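Local coordinates for Lmo2445 protein (Listeria monocytogenes EGD-e, PDB 5HZL), which is of unknown function but is a secreted, calcium-binding, internalin-like leucine-rich-repeat protein that may take part in adhesion or recognition, at residues Gly215-Leu229 and Tyr254-Ala268. Numbering follows the deposited sequence.
Sequences GENLKVFVPFIYQAL and YPTYDGSYMYTIETA
The Tyr226 ring is inserted into the loop before strand 262-264: Ser260 O lies over the centre of one face, Ile225 CG2 sits toward the rim of the opposite one, and Thr256 O and Val222 O meet its edge. The ring lies beside one end of a two-stranded antiparallel ribbon, 219-221 with 262-264, in a C-terminal domain whose sequence family is grouped with the immunoglobulin-like E-set folds, and its OH makes a weak hydrogen bond to Met262 O. Tyr261 turns one face to Pro223, whose CB makes a CH-pi contact 3.9 Å from the ring centroid, while Tyr226 CB meets its edge; the Tyr261 side chain also touches Glu163, a calcium ligand. Phe221 takes Pro223 CD over one face and selenomethionine Met262 at its edge, SE 5.2 Å from the centroid, a Met-aromatic contact. The Met262 chain bends at chi2 and chi3 (-61° and -65°), bringing its CE beside Lys219 O.

Along the ribbon, Val220 and Tyr263 form a hydrogen-bonded pair, with Tyr263 N 2.8 Å from Val220 O. Leu218 CD2 packs against Ile265 CD1 at 3.8 Å, and both side chains reach Leu277, joining the ribbon to the domain's mixed five-stranded sheet. Leu218 N donates to Thr267 OG1 beyond the paired strands. At the helical end, Tyr254 OH, also bonded to Tyr283 OH, donates to Ile225 O, near the plane of the Tyr254 ring.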
ATOM      1  N   GLY A 215     -32.298 -14.412  16.644  1.00 78.69           N
ATOM      2  CA  GLY A 215     -33.396 -14.585  15.688  1.00 80.96           C
ATOM      3  C   GLY A 215     -33.204 -13.807  14.390  1.00 80.41           C
ATOM      4  O   GLY A 215     -33.613 -14.267  13.325  1.00 79.70           O
ATOM      5  N   GLU A 216     -32.596 -12.622  14.472  1.00 80.85           N
ATOM      6  CA  GLU A 216     -32.328 -11.790  13.286  1.00 80.02           C
ATOM      7  C   GLU A 216     -31.192 -12.402  12.474  1.00 74.77           C
ATOM      8  O   GLU A 216     -30.442 -13.240  12.982  1.00 71.92           O
ATOM      9  CB  GLU A 216     -31.846 -10.375  13.685  1.00 81.72           C
ATOM     10  CG  GLU A 216     -32.772  -9.504  14.536  1.00 86.59           C
ATOM     11  CD  GLU A 216     -32.130  -8.161  14.936  1.00 87.24           C
ATOM     12  OE1 GLU A 216     -30.976  -7.876  14.540  1.00 82.26           O
ATOM     13  OE2 GLU A 216     -32.783  -7.373  15.662  1.00 92.40           O
ATOM     14  N   ASN A 217     -31.059 -12.002  11.213  1.00 73.14           N
ATOM     15  CA  ASN A 217     -29.927 -12.485  10.431  1.00 71.68           C
ATOM     16  C   ASN A 217     -29.155 -11.347   9.722  1.00 69.43           C
ATOM     17  O   ASN A 217     -29.695 -10.528   8.995  1.00 71.26           O
ATOM     18  CB  ASN A 217     -30.169 -13.798   9.645  1.00 72.46           C
ATOM     19  CG  ASN A 217     -31.294 -13.735   8.669  1.00 74.17           C
ATOM     20  OD1 ASN A 217     -31.710 -12.668   8.256  1.00 79.18           O
ATOM     21  ND2 ASN A 217     -31.774 -14.901   8.258  1.00 74.27           N
ATOM     22  N   LEU A 218     -27.860 -11.352  10.013  1.00 66.71           N
ATOM     23  CA  LEU A 218     -26.861 -10.369   9.598  1.00 63.89           C
ATOM     24  C   LEU A 218     -26.653 -10.041   8.113  1.00 62.14           C
ATOM     25  O   LEU A 218     -26.442 -10.941   7.298  1.00 61.48           O
ATOM     26  CB  LEU A 218     -25.519 -10.873  10.137  1.00 62.28           C
ATOM     27  CG  LEU A 218     -24.318  -9.948  10.125  1.00 61.31           C
ATOM     28  CD1 LEU A 218     -24.533  -8.843  11.146  1.00 63.14           C
ATOM     29  CD2 LEU A 218     -23.075 -10.758  10.449  1.00 60.53           C
ATOM     30  N   LYS A 219     -26.655  -8.739   7.799  1.00 61.40           N
ATOM     31  CA  LYS A 219     -26.444  -8.229   6.442  1.00 59.91           C
ATOM     32  C   LYS A 219     -25.137  -7.456   6.409  1.00 57.89           C
ATOM     33  O   LYS A 219     -25.033  -6.386   7.003  1.00 58.81           O
ATOM     34  CB  LYS A 219     -27.609  -7.346   6.009  1.00 62.36           C
ATOM     35  CG  LYS A 219     -28.901  -8.128   6.031  1.00 66.77           C
ATOM     36  CD  LYS A 219     -30.110  -7.441   5.425  1.00 70.60           C
ATOM     37  CE  LYS A 219     -31.271  -8.434   5.495  1.00 74.16           C
ATOM     38  NZ  LYS A 219     -32.540  -8.004   4.854  1.00 78.25           N
ATOM     39  N   VAL A 220     -24.155  -7.995   5.692  1.00 55.40           N
ATOM     40  CA  VAL A 220     -22.814  -7.391   5.585  1.00 53.20           C
ATOM     41  C   VAL A 220     -22.524  -6.770   4.209  1.00 52.67           C
ATOM     42  O   VAL A 220     -23.076  -7.223   3.204  1.00 54.46           O
ATOM     43  CB  VAL A 220     -21.740  -8.448   5.909  1.00 51.37           C
ATOM     44  CG1 VAL A 220     -21.906  -8.922   7.344  1.00 51.79           C
ATOM     45  CG2 VAL A 220     -21.814  -9.645   4.959  1.00 51.13           C
ATOM     46  N   PHE A 221     -21.645  -5.757   4.178  1.00 51.16           N
ATOM     47  CA  PHE A 221     -21.249  -5.022   2.943  1.00 49.08           C
ATOM     48  C   PHE A 221     -19.967  -5.617   2.388  1.00 48.05           C
ATOM     49  O   PHE A 221     -18.894  -5.371   2.950  1.00 47.93           O
ATOM     50  CB  PHE A 221     -21.069  -3.527   3.266  1.00 48.24           C
ATOM     51  CG  PHE A 221     -20.593  -2.691   2.112  1.00 47.54           C
ATOM     52  CD1 PHE A 221     -21.438  -2.393   1.055  1.00 48.11           C
ATOM     53  CD2 PHE A 221     -19.308  -2.150   2.105  1.00 47.00           C
ATOM     54  CE1 PHE A 221     -21.007  -1.606  -0.002  1.00 47.81           C
ATOM     55  CE2 PHE A 221     -18.873  -1.361   1.050  1.00 46.66           C
ATOM     56  CZ  PHE A 221     -19.723  -1.090  -0.005  1.00 47.25           C
ATOM     57  N   VAL A 222     -20.072  -6.390   1.297  1.00 47.30           N
ATOM     58  CA  VAL A 222     -18.908  -7.052   0.704  1.00 46.00           C
ATOM     59  C   VAL A 222     -18.932  -6.964  -0.824  1.00 45.33           C
ATOM     60  O   VAL A 222     -19.311  -7.930  -1.506  1.00 45.14           O
ATOM     61  CB  VAL A 222     -18.846  -8.548   1.118  1.00 47.71           C
ATOM     62  CG1 VAL A 222     -17.459  -9.122   0.791  1.00 47.95           C
ATOM     63  CG2 VAL A 222     -19.127  -8.731   2.609  1.00 47.48           C
ATOM     64  N   PRO A 223     -18.515  -5.813  -1.380  1.00 45.17           N
ATOM     65  CA  PRO A 223     -18.513  -5.631  -2.830  1.00 45.98           C
ATOM     66  C   PRO A 223     -17.730  -6.659  -3.631  1.00 46.71           C
ATOM     67  O   PRO A 223     -18.112  -6.959  -4.759  1.00 47.10           O
ATOM     68  CB  PRO A 223     -17.897  -4.249  -3.006  1.00 45.61           C
ATOM     69  CG  PRO A 223     -18.287  -3.533  -1.782  1.00 46.17           C
ATOM     70  CD  PRO A 223     -18.202  -4.552  -0.688  1.00 45.72           C
ATOM     71  N   PHE A 224     -16.659  -7.187  -3.046  1.00 47.31           N
ATOM     72  CA  PHE A 224     -15.814  -8.177  -3.714  1.00 48.43           C
ATOM     73  C   PHE A 224     -16.605  -9.384  -4.225  1.00 50.28           C
ATOM     74  O   PHE A 224     -16.363  -9.858  -5.336  1.00 49.96           O
ATOM     75  CB  PHE A 224     -14.692  -8.643  -2.767  1.00 48.49           C
ATOM     76  CG  PHE A 224     -13.773  -9.670  -3.379  1.00 49.74           C
ATOM     77  CD1 PHE A 224     -14.055 -11.024  -3.267  1.00 49.77           C
ATOM     78  CD2 PHE A 224     -12.633  -9.281  -4.079  1.00 49.69           C
ATOM     79  CE1 PHE A 224     -13.224 -11.968  -3.839  1.00 50.52           C
ATOM     80  CE2 PHE A 224     -11.796 -10.225  -4.649  1.00 50.13           C
ATOM     81  CZ  PHE A 224     -12.094 -11.568  -4.531  1.00 50.76           C
ATOM     82  N   ILE A 225     -17.539  -9.873  -3.408  1.00 51.62           N
ATOM     83  CA  ILE A 225     -18.366 -11.030  -3.769  1.00 53.89           C
ATOM     84  C   ILE A 225     -19.058 -10.859  -5.124  1.00 54.29           C
ATOM     85  O   ILE A 225     -19.066 -11.767  -5.953  1.00 57.01           O
ATOM     86  CB  ILE A 225     -19.430 -11.322  -2.678  1.00 55.65           C
ATOM     87  CG1 ILE A 225     -18.744 -11.798  -1.394  1.00 55.51           C
ATOM     88  CG2 ILE A 225     -20.408 -12.405  -3.131  1.00 58.00           C
ATOM     89  CD1 ILE A 225     -19.678 -11.973  -0.215  1.00 56.24           C
ATOM     90  N   TYR A 226     -19.612  -9.681  -5.347  1.00 51.88           N
ATOM     91  CA  TYR A 226     -20.332  -9.405  -6.571  1.00 52.01           C
ATOM     92  C   TYR A 226     -19.423  -9.010  -7.732  1.00 50.77           C
ATOM     93  O   TYR A 226     -19.637  -9.446  -8.852  1.00 53.23           O
ATOM     94  CB  TYR A 226     -21.384  -8.342  -6.282  1.00 52.28           C
ATOM     95  CG  TYR A 226     -22.331  -8.755  -5.178  1.00 51.74           C
ATOM     96  CD1 TYR A 226     -22.002  -8.546  -3.842  1.00 50.15           C
ATOM     97  CD2 TYR A 226     -23.558  -9.349  -5.467  1.00 53.96           C
ATOM     98  CE1 TYR A 226     -22.866  -8.919  -2.829  1.00 51.08           C
ATOM     99  CE2 TYR A 226     -24.436  -9.718  -4.457  1.00 53.97           C
ATOM    100  CZ  TYR A 226     -24.085  -9.503  -3.141  1.00 52.19           C
ATOM    101  OH  TYR A 226     -24.935  -9.859  -2.124  1.00 51.28           O
ATOM    102  N   GLN A 227     -18.418  -8.188  -7.464  1.00 48.80           N
ATOM    103  CA  GLN A 227     -17.467  -7.740  -8.490  1.00 47.90           C
ATOM    104  C   GLN A 227     -16.677  -8.901  -9.098  1.00 48.77           C
ATOM    105  O   GLN A 227     -16.328  -8.864 -10.275  1.00 50.28           O
ATOM    106  CB  GLN A 227     -16.521  -6.708  -7.898  1.00 46.02           C
ATOM    107  CG  GLN A 227     -17.227  -5.425  -7.493  1.00 46.54           C
ATOM    108  CD  GLN A 227     -16.328  -4.440  -6.765  1.00 45.62           C
ATOM    109  OE1 GLN A 227     -15.448  -4.813  -5.987  1.00 44.75           O
ATOM    110  NE2 GLN A 227     -16.565  -3.171  -7.003  1.00 46.57           N
ATOM    111  N   ALA A 228     -16.418  -9.934  -8.301  1.00 48.86           N
ATOM    112  CA  ALA A 228     -15.692 -11.118  -8.769  1.00 51.79           C
ATOM    113  C   ALA A 228     -16.310 -11.696 -10.044  1.00 55.78           C
ATOM    114  O   ALA A 228     -15.596 -12.220 -10.900  1.00 58.14           O
ATOM    115  CB  ALA A 228     -15.656 -12.183  -7.680  1.00 51.38           C
ATOM    116  N   LEU A 229     -17.635 -11.572 -10.165  1.00 58.11           N
ATOM    117  CA  LEU A 229     -18.392 -12.064 -11.326  1.00 60.07           C
ATOM    118  C   LEU A 229     -17.984 -11.425 -12.647  1.00 62.54           C
ATOM    119  O   LEU A 229     -18.188 -12.020 -13.695  1.00 66.66           O
ATOM    120  CB  LEU A 229     -19.895 -11.926 -11.087  1.00 59.60           C
ATOM    121  CG  LEU A 229     -20.391 -12.745  -9.889  1.00 59.01           C
ATOM    122  CD1 LEU A 229     -21.862 -12.473  -9.620  1.00 60.90           C
ATOM    123  CD2 LEU A 229     -20.129 -14.234 -10.081  1.00 60.25           C
ATOM    124  N   TYR A 254     -23.571 -19.344  -5.211  1.00 72.77           N
ATOM    125  CA  TYR A 254     -22.980 -18.028  -5.336  1.00 69.62           C
ATOM    126  C   TYR A 254     -24.098 -17.023  -5.703  1.00 70.03           C
ATOM    127  O   TYR A 254     -24.923 -17.312  -6.573  1.00 72.09           O
ATOM    128  CB  TYR A 254     -21.862 -18.066  -6.388  1.00 70.14           C
ATOM    129  CG  TYR A 254     -20.846 -16.975  -6.220  1.00 68.16           C
ATOM    130  CD1 TYR A 254     -19.725 -17.183  -5.415  1.00 67.27           C
ATOM    131  CD2 TYR A 254     -20.996 -15.740  -6.842  1.00 68.40           C
ATOM    132  CE1 TYR A 254     -18.778 -16.190  -5.230  1.00 66.63           C
ATOM    133  CE2 TYR A 254     -20.054 -14.735  -6.672  1.00 68.47           C
ATOM    134  CZ  TYR A 254     -18.941 -14.962  -5.860  1.00 67.41           C
ATOM    135  OH  TYR A 254     -17.984 -13.973  -5.679  1.00 65.11           O
ATOM    136  N   PRO A 255     -24.145 -15.856  -5.030  1.00 67.63           N
ATOM    137  CA  PRO A 255     -25.193 -14.882  -5.343  1.00 68.86           C
ATOM    138  C   PRO A 255     -25.053 -14.200  -6.703  1.00 69.63           C
ATOM    139  O   PRO A 255     -24.084 -14.424  -7.432  1.00 68.49           O
ATOM    140  CB  PRO A 255     -25.051 -13.851  -4.220  1.00 66.47           C
ATOM    141  CG  PRO A 255     -23.616 -13.918  -3.851  1.00 64.11           C
ATOM    142  CD  PRO A 255     -23.272 -15.372  -3.944  1.00 64.94           C
ATOM    143  N   THR A 256     -26.041 -13.372  -7.020  1.00 71.58           N
ATOM    144  CA  THR A 256     -26.091 -12.624  -8.272  1.00 71.92           C
ATOM    145  C   THR A 256     -26.255 -11.136  -7.952  1.00 70.24           C
ATOM    146  O   THR A 256     -26.937 -10.771  -6.990  1.00 70.77           O
ATOM    147  CB  THR A 256     -27.272 -13.102  -9.136  1.00 74.94           C
ATOM    148  OG1 THR A 256     -28.488 -12.903  -8.422  1.00 75.71           O
ATOM    149  CG2 THR A 256     -27.152 -14.591  -9.459  1.00 76.50           C
ATOM    150  N   TYR A 257     -25.635 -10.284  -8.757  1.00 68.62           N
ATOM    151  CA  TYR A 257     -25.726  -8.845  -8.546  1.00 67.98           C
ATOM    152  C   TYR A 257     -26.990  -8.251  -9.184  1.00 72.09           C
ATOM    153  O   TYR A 257     -27.302  -8.562 -10.346  1.00 73.84           O
ATOM    154  CB  TYR A 257     -24.494  -8.158  -9.126  1.00 65.97           C
ATOM    155  CG  TYR A 257     -24.487  -6.667  -8.905  1.00 67.48           C
ATOM    156  CD1 TYR A 257     -24.321  -6.139  -7.615  1.00 67.00           C
ATOM    157  CD2 TYR A 257     -24.622  -5.771  -9.969  1.00 69.50           C
ATOM    158  CE1 TYR A 257     -24.309  -4.767  -7.390  1.00 67.05           C
ATOM    159  CE2 TYR A 257     -24.606  -4.396  -9.751  1.00 70.30           C
ATOM    160  CZ  TYR A 257     -24.445  -3.901  -8.458  1.00 68.99           C
ATOM    161  OH  TYR A 257     -24.427  -2.543  -8.217  1.00 72.09           O
ATOM    162  N   ASP A 258     -27.715  -7.411  -8.429  1.00 71.81           N
ATOM    163  CA  ASP A 258     -28.925  -6.736  -8.949  1.00 74.84           C
ATOM    164  C   ASP A 258     -29.109  -5.293  -8.440  1.00 73.90           C
ATOM    165  O   ASP A 258     -30.198  -4.735  -8.593  1.00 76.38           O
ATOM    166  CB  ASP A 258     -30.226  -7.599  -8.807  1.00 77.66           C
ATOM    167  CG  ASP A 258     -30.601  -7.953  -7.352  1.00 76.79           C
ATOM    168  OD1 ASP A 258     -29.957  -7.511  -6.378  1.00 74.96           O
ATOM    169  OD2 ASP A 258     -31.582  -8.703  -7.180  1.00 78.64           O
ATOM    170  N   GLY A 259     -28.065  -4.684  -7.863  1.00 69.92           N
ATOM    171  CA  GLY A 259     -28.175  -3.289  -7.370  1.00 70.22           C
ATOM    172  C   GLY A 259     -27.573  -2.907  -6.021  1.00 68.08           C
ATOM    173  O   GLY A 259     -27.558  -1.713  -5.683  1.00 66.61           O
ATOM    174  N   SER A 260     -27.101  -3.888  -5.239  1.00 66.17           N
ATOM    175  CA  SER A 260     -26.466  -3.597  -3.928  1.00 63.83           C
ATOM    176  C   SER A 260     -25.323  -4.562  -3.643  1.00 59.00           C
ATOM    177  O   SER A 260     -25.237  -5.643  -4.249  1.00 59.03           O
ATOM    178  CB  SER A 260     -27.469  -3.697  -2.768  1.00 64.94           C
ATOM    179  OG  SER A 260     -27.816  -5.044  -2.484  1.00 63.32           O
ATOM    180  N   TYR A 261     -24.454  -4.181  -2.710  1.00 54.75           N
ATOM    181  CA  TYR A 261     -23.339  -5.054  -2.335  1.00 51.42           C
ATOM    182  C   TYR A 261     -23.569  -5.687  -0.970  1.00 49.96           C
ATOM    183  O   TYR A 261     -22.631  -6.165  -0.346  1.00 47.10           O
ATOM    184  CB  TYR A 261     -21.990  -4.333  -2.382  1.00 49.51           C
ATOM    185  CG  TYR A 261     -21.569  -3.825  -3.743  1.00 50.09           C
ATOM    186  CD1 TYR A 261     -21.430  -4.687  -4.822  1.00 50.12           C
ATOM    187  CD2 TYR A 261     -21.226  -2.497  -3.933  1.00 52.78           C
ATOM    188  CE1 TYR A 261     -21.018  -4.233  -6.073  1.00 51.44           C
ATOM    189  CE2 TYR A 261     -20.802  -2.027  -5.183  1.00 54.82           C
ATOM    190  CZ  TYR A 261     -20.696  -2.899  -6.255  1.00 53.58           C
ATOM    191  OH  TYR A 261     -20.270  -2.414  -7.487  1.00 54.18           O
HETATM  192  N   MSE A 262     -24.819  -5.709  -0.513  1.00 52.77           N
HETATM  193  CA  MSE A 262     -25.122  -6.314   0.779  1.00 53.48           C
HETATM  194  C   MSE A 262     -25.340  -7.787   0.597  1.00 53.04           C
HETATM  195  O   MSE A 262     -25.983  -8.202  -0.347  1.00 52.92           O
HETATM  196  CB  MSE A 262     -26.356  -5.723   1.432  1.00 56.22           C
HETATM  197  CG  MSE A 262     -26.238  -4.207   1.607  1.00 58.63           C
HETATM  198 SE   MSE A 262     -24.738  -3.605   2.748  1.00 57.62          SE
HETATM  199  CE  MSE A 262     -25.310  -4.363   4.474  1.00 57.36           C
ATOM    200  N   TYR A 263     -24.774  -8.588   1.496  1.00 53.39           N
ATOM    201  CA  TYR A 263     -24.922 -10.044   1.469  1.00 53.45           C
ATOM    202  C   TYR A 263     -25.496 -10.454   2.827  1.00 54.04           C
ATOM    203  O   TYR A 263     -24.983 -10.057   3.877  1.00 53.46           O
ATOM    204  CB  TYR A 263     -23.590 -10.746   1.187  1.00 51.50           C
ATOM    205  CG  TYR A 263     -23.754 -12.230   1.045  1.00 53.68           C
ATOM    206  CD1 TYR A 263     -24.180 -12.786  -0.155  1.00 56.81           C
ATOM    207  CD2 TYR A 263     -23.504 -13.089   2.103  1.00 54.65           C
ATOM    208  CE1 TYR A 263     -24.357 -14.163  -0.295  1.00 58.50           C
ATOM    209  CE2 TYR A 263     -23.673 -14.469   1.968  1.00 56.31           C
ATOM    210  CZ  TYR A 263     -24.101 -15.001   0.770  1.00 57.71           C
ATOM    211  OH  TYR A 263     -24.263 -16.362   0.639  1.00 59.05           O
ATOM    212  N   THR A 264     -26.576 -11.225   2.797  1.00 56.41           N
ATOM    213  CA  THR A 264     -27.238 -11.685   4.011  1.00 57.72           C
ATOM    214  C   THR A 264     -26.719 -13.059   4.381  1.00 58.19           C
ATOM    215  O   THR A 264     -26.611 -13.918   3.508  1.00 58.24           O
ATOM    216  CB  THR A 264     -28.760 -11.771   3.786  1.00 59.66           C
ATOM    217  OG1 THR A 264     -29.249 -10.481   3.429  1.00 60.13           O
ATOM    218  CG2 THR A 264     -29.498 -12.240   5.040  1.00 61.33           C
ATOM    219  N   ILE A 265     -26.389 -13.261   5.657  1.00 60.25           N
ATOM    220  CA  ILE A 265     -25.917 -14.567   6.121  1.00 64.85           C
ATOM    221  C   ILE A 265     -26.880 -15.077   7.194  1.00 67.40           C
ATOM    222  O   ILE A 265     -27.209 -14.369   8.154  1.00 65.28           O
ATOM    223  CB  ILE A 265     -24.417 -14.581   6.521  1.00 66.37           C
ATOM    224  CG1 ILE A 265     -24.111 -13.791   7.783  1.00 69.72           C
ATOM    225  CG2 ILE A 265     -23.579 -14.033   5.374  1.00 65.19           C
ATOM    226  CD1 ILE A 265     -22.614 -13.740   8.077  1.00 70.84           C
ATOM    227  N   GLU A 266     -27.317 -16.322   6.986  1.00 71.21           N
ATOM    228  CA  GLU A 266     -28.300 -17.018   7.823  1.00 74.10           C
ATOM    229  C   GLU A 266     -27.894 -17.256   9.280  1.00 72.45           C
ATOM    230  O   GLU A 266     -27.547 -18.375   9.652  1.00 73.56           O
ATOM    231  CB  GLU A 266     -28.631 -18.384   7.179  1.00 78.04           C
ATOM    232  CG  GLU A 266     -29.121 -18.404   5.729  1.00 81.23           C
ATOM    233  CD  GLU A 266     -30.519 -17.842   5.535  1.00 87.17           C
ATOM    234  OE1 GLU A 266     -30.827 -16.753   6.065  1.00 90.54           O
ATOM    235  OE2 GLU A 266     -31.314 -18.491   4.816  1.00 91.16           O
ATOM    236  N   THR A 267     -27.955 -16.215  10.104  1.00 70.44           N
ATOM    237  CA  THR A 267     -27.611 -16.339  11.530  1.00 70.41           C
ATOM    238  C   THR A 267     -28.849 -16.436  12.440  1.00 72.63           C
ATOM    239  O   THR A 267     -28.729 -16.375  13.665  1.00 72.35           O
ATOM    240  CB  THR A 267     -26.758 -15.147  11.995  1.00 68.59           C
ATOM    241  OG1 THR A 267     -27.479 -13.933  11.779  1.00 67.76           O
ATOM    242  CG2 THR A 267     -25.447 -15.093  11.240  1.00 66.20           C
ATOM    243  N   ALA A 268     -30.028 -16.606  11.844  1.00 74.31           N
ATOM    244  CA  ALA A 268     -31.275 -16.684  12.613  1.00 77.49           C
ATOM    245  C   ALA A 268     -31.340 -17.910  13.525  1.00 79.11           C
ATOM    246  O   ALA A 268     -31.917 -17.839  14.609  1.00 81.61           O
ATOM    247  CB  ALA A 268     -32.476 -16.660  11.673  1.00 79.24           C
TER